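Local atomic coordinates of adenosine monophosphate-protein transferase (Sulfolobus tokodaii, PDB entry 2EKM), a protein that is of unknown function but belongs to the adenosine-specific kinase family and may act as an adenosine monophosphate-protein transferase. Residues A[23-28]-A[103-108]. Numbering follows the deposited sequence.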
ATOM      1  N   SER A  23      -8.155   4.943  -4.209  1.00 18.76           N
ATOM      2  CA  SER A  23      -8.188   4.874  -5.660  1.00 20.48           C
ATOM      3  C   SER A  23      -8.221   6.285  -6.252  1.00 20.83           C
ATOM      4  O   SER A  23      -7.932   7.265  -5.566  1.00 21.72           O
ATOM      5  CB  SER A  23      -9.439   4.098  -6.088  1.00 19.48           C
ATOM      6  OG  SER A  23      -9.461   3.888  -7.481  1.00 26.79           O
ATOM      7  N   HIS A  24      -8.558   6.378  -7.534  1.00 18.87           N
ATOM      8  CA  HIS A  24      -8.664   7.666  -8.208  1.00 19.16           C
ATOM      9  C   HIS A  24      -9.511   7.471  -9.459  1.00 18.74           C
ATOM     10  O   HIS A  24      -9.665   6.347  -9.934  1.00 19.46           O
ATOM     11  CB  HIS A  24      -7.277   8.198  -8.584  1.00 18.08           C
ATOM     12  CG  HIS A  24      -6.693   7.558  -9.802  1.00 19.50           C
ATOM     13  ND1 HIS A  24      -6.644   8.195 -11.024  1.00 21.75           N
ATOM     14  CD2 HIS A  24      -6.159   6.328  -9.995  1.00 17.78           C
ATOM     15  CE1 HIS A  24      -6.105   7.384 -11.916  1.00 20.37           C
ATOM     16  NE2 HIS A  24      -5.803   6.246 -11.319  1.00 22.55           N
ATOM     17  N   PHE A  25     -10.060   8.566  -9.977  1.00 19.52           N
ATOM     18  CA  PHE A  25     -10.904   8.547 -11.173  1.00 18.48           C
ATOM     19  C   PHE A  25     -12.255   7.899 -10.893  1.00 18.48           C
ATOM     20  O   PHE A  25     -12.345   6.878 -10.209  1.00 17.70           O
ATOM     21  CB  PHE A  25     -10.215   7.809 -12.328  1.00 17.71           C
ATOM     22  CG  PHE A  25     -10.831   8.083 -13.679  1.00 19.04           C
ATOM     23  CD1 PHE A  25     -11.400   9.324 -13.964  1.00 20.54           C
ATOM     24  CD2 PHE A  25     -10.837   7.106 -14.669  1.00 19.10           C
ATOM     25  CE1 PHE A  25     -11.969   9.583 -15.215  1.00 22.13           C
ATOM     26  CE2 PHE A  25     -11.404   7.356 -15.925  1.00 20.36           C
ATOM     27  CZ  PHE A  25     -11.970   8.596 -16.196  1.00 20.12           C
ATOM     28  N   ILE A  26     -13.304   8.496 -11.447  1.00 18.52           N
ATOM     29  CA  ILE A  26     -14.667   8.014 -11.258  1.00 19.66           C
ATOM     30  C   ILE A  26     -14.890   6.583 -11.762  1.00 18.68           C
ATOM     31  O   ILE A  26     -15.790   5.888 -11.280  1.00 16.71           O
ATOM     32  CB  ILE A  26     -15.676   8.963 -11.961  1.00 22.50           C
ATOM     33  CG1 ILE A  26     -17.106   8.632 -11.532  1.00 24.27           C
ATOM     34  CG2 ILE A  26     -15.548   8.839 -13.469  1.00 18.90           C
ATOM     35  CD1 ILE A  26     -17.355   8.831 -10.066  1.00 27.66           C
ATOM     36  N   LYS A  27     -14.070   6.140 -12.713  1.00 17.53           N
ATOM     37  CA  LYS A  27     -14.205   4.792 -13.276  1.00 16.66           C
ATOM     38  C   LYS A  27     -13.954   3.699 -12.236  1.00 16.84           C
ATOM     39  O   LYS A  27     -14.196   2.515 -12.482  1.00 14.84           O
ATOM     40  CB  LYS A  27     -13.258   4.609 -14.474  1.00 16.90           C
ATOM     41  CG  LYS A  27     -13.561   3.359 -15.314  1.00 14.84           C
ATOM     42  CD  LYS A  27     -12.989   3.462 -16.733  1.00 16.07           C
ATOM     43  CE  LYS A  27     -11.468   3.327 -16.770  1.00 16.24           C
ATOM     44  NZ  LYS A  27     -10.997   1.931 -16.483  1.00 13.79           N
ATOM     45  N   THR A  28     -13.466   4.105 -11.068  1.00 18.04           N
ATOM     46  CA  THR A  28     -13.208   3.179  -9.971  1.00 17.19           C
ATOM     47  C   THR A  28     -14.441   2.322  -9.665  1.00 18.00           C
ATOM     48  O   THR A  28     -14.352   1.099  -9.541  1.00 16.71           O
ATOM     49  CB  THR A  28     -12.828   3.953  -8.682  1.00 16.83           C
ATOM     50  OG1 THR A  28     -11.516   4.510  -8.827  1.00 15.02           O
ATOM     51  CG2 THR A  28     -12.877   3.039  -7.457  1.00 16.94           C
ATOM     52  N   VAL A 103      -7.035  -3.639 -10.204  1.00 16.46           N
ATOM     53  CA  VAL A 103      -7.889  -2.635 -10.828  1.00 16.20           C
ATOM     54  C   VAL A 103      -6.989  -1.434 -11.104  1.00 17.30           C
ATOM     55  O   VAL A 103      -6.372  -0.894 -10.184  1.00 15.72           O
ATOM     56  CB  VAL A 103      -9.057  -2.233  -9.898  1.00 18.75           C
ATOM     57  CG1 VAL A 103      -9.752  -0.986 -10.433  1.00 16.37           C
ATOM     58  CG2 VAL A 103     -10.057  -3.383  -9.809  1.00 15.78           C
ATOM     59  N   GLU A 104      -6.915  -1.022 -12.371  1.00 16.36           N
ATOM     60  CA  GLU A 104      -6.043   0.079 -12.778  1.00 17.06           C
ATOM     61  C   GLU A 104      -6.177   1.414 -12.047  1.00 17.15           C
ATOM     62  O   GLU A 104      -5.243   2.218 -12.076  1.00 17.17           O
ATOM     63  CB  GLU A 104      -6.145   0.306 -14.293  1.00 16.92           C
ATOM     64  CG  GLU A 104      -7.552   0.535 -14.835  1.00 18.89           C
ATOM     65  CD  GLU A 104      -7.552   0.685 -16.351  1.00 20.09           C
ATOM     66  OE1 GLU A 104      -6.672   0.078 -16.991  1.00 20.17           O
ATOM     67  OE2 GLU A 104      -8.428   1.392 -16.900  1.00 19.38           O
ATOM     68  N   GLU A 105      -7.317   1.661 -11.401  1.00 16.51           N
ATOM     69  CA  GLU A 105      -7.518   2.895 -10.649  1.00 16.62           C
ATOM     70  C   GLU A 105      -7.013   2.773  -9.207  1.00 17.05           C
ATOM     71  O   GLU A 105      -6.612   3.743  -8.577  1.00 15.38           O
ATOM     72  CB  GLU A 105      -9.013   3.217 -10.651  1.00 18.19           C
ATOM     73  CG  GLU A 105      -9.461   3.902 -11.942  1.00 17.61           C
ATOM     74  CD  GLU A 105     -10.043   2.870 -12.881  1.00 18.08           C
ATOM     75  OE1 GLU A 105     -10.405   1.797 -12.420  1.00 16.92           O
ATOM     76  OE2 GLU A 105     -10.129   3.152 -14.076  1.00 20.42           O
ATOM     77  N   VAL A 106      -7.059   1.557  -8.670  1.00 16.41           N
ATOM     78  CA  VAL A 106      -6.653   1.310  -7.288  1.00 15.71           C
ATOM     79  C   VAL A 106      -5.193   1.675  -7.009  1.00 16.45           C
ATOM     80  O   VAL A 106      -4.287   1.214  -7.690  1.00 15.55           O
ATOM     81  CB  VAL A 106      -6.908  -0.175  -6.903  1.00 15.08           C
ATOM     82  CG1 VAL A 106      -6.349  -0.480  -5.514  1.00 14.66           C
ATOM     83  CG2 VAL A 106      -8.406  -0.461  -6.928  1.00 16.70           C
ATOM     84  N   VAL A 107      -4.976   2.505  -5.994  1.00 17.12           N
ATOM     85  CA  VAL A 107      -3.634   2.929  -5.617  1.00 16.56           C
ATOM     86  C   VAL A 107      -3.062   1.993  -4.550  1.00 17.21           C
ATOM     87  O   VAL A 107      -1.889   1.604  -4.601  1.00 15.53           O
ATOM     88  CB  VAL A 107      -3.651   4.373  -5.070  1.00 17.59           C
ATOM     89  CG1 VAL A 107      -2.254   4.786  -4.621  1.00 22.10           C
ATOM     90  CG2 VAL A 107      -4.153   5.321  -6.144  1.00 18.16           C
ATOM     91  N   ARG A 108      -3.902   1.630  -3.590  1.00 16.00           N
ATOM     92  CA  ARG A 108      -3.494   0.740  -2.513  1.00 17.91           C
ATOM     93  C   ARG A 108      -4.699   0.333  -1.683  1.00 18.14           C
ATOM     94  O   ARG A 108      -5.783   0.907  -1.824  1.00 16.24           O
ATOM     95  CB  ARG A 108      -2.477   1.428  -1.606  1.00 19.85           C
ATOM     96  CG  ARG A 108      -2.968   2.743  -1.030  1.00 22.98           C
ATOM     97  CD  ARG A 108      -1.999   3.263   0.009  1.00 25.96           C
ATOM     98  NE  ARG A 108      -2.264   4.659   0.316  1.00 24.93           N
ATOM     99  CZ  ARG A 108      -1.707   5.320   1.321  1.00 25.68           C
ATOM    100  NH1 ARG A 108      -0.848   4.708   2.125  1.00 24.61           N
ATOM    101  NH2 ARG A 108      -2.005   6.598   1.513  1.00 25.34           N
TER
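Glu105 reaches from the type I beta turn of Val103 to Val106 into the loop of 23-28, whose Phe25-Thr28 type I turn leads into helix 28-37. Its CB packs against the Ser23 hydroxyl, OG at 3.3 Å, and Thr28 OG1. CG lies 3.2 Å from His24 O and also touches Phe25 CB. A bend at chi2 (97°) then swings the carboxylate toward Lys27: CD sits beside Lys27 CB, OE1 lies 3.9 Å from Lys27 O and near the like-charged Asp31, and OE2 meets NZ at 2.8 Å in a weakly hydrogen-bonded salt bridge. Glutamate suits this buried place because its methylenes pack against the loop while its charge is carried to the lysine. Lys27, bent at chi3 and chi4, curls its ammonium back to a second partner, Glu104 OE2, 2.7 Å from NZ on the anti side of that carboxylate. Asp31 of helix 28-37 adds a third salt bridge to the same NZ. With an alanine here instead of Lys27, the three carboxylates would probably be left without their shared cation. Ser23 and Thr28, both short hydroxyl residues, hydrogen-bond OG to OG1 at 2.5 Å. Beside them the His24 ring points edge-on at the turn, its CD2 3.0 Å from Glu105 O.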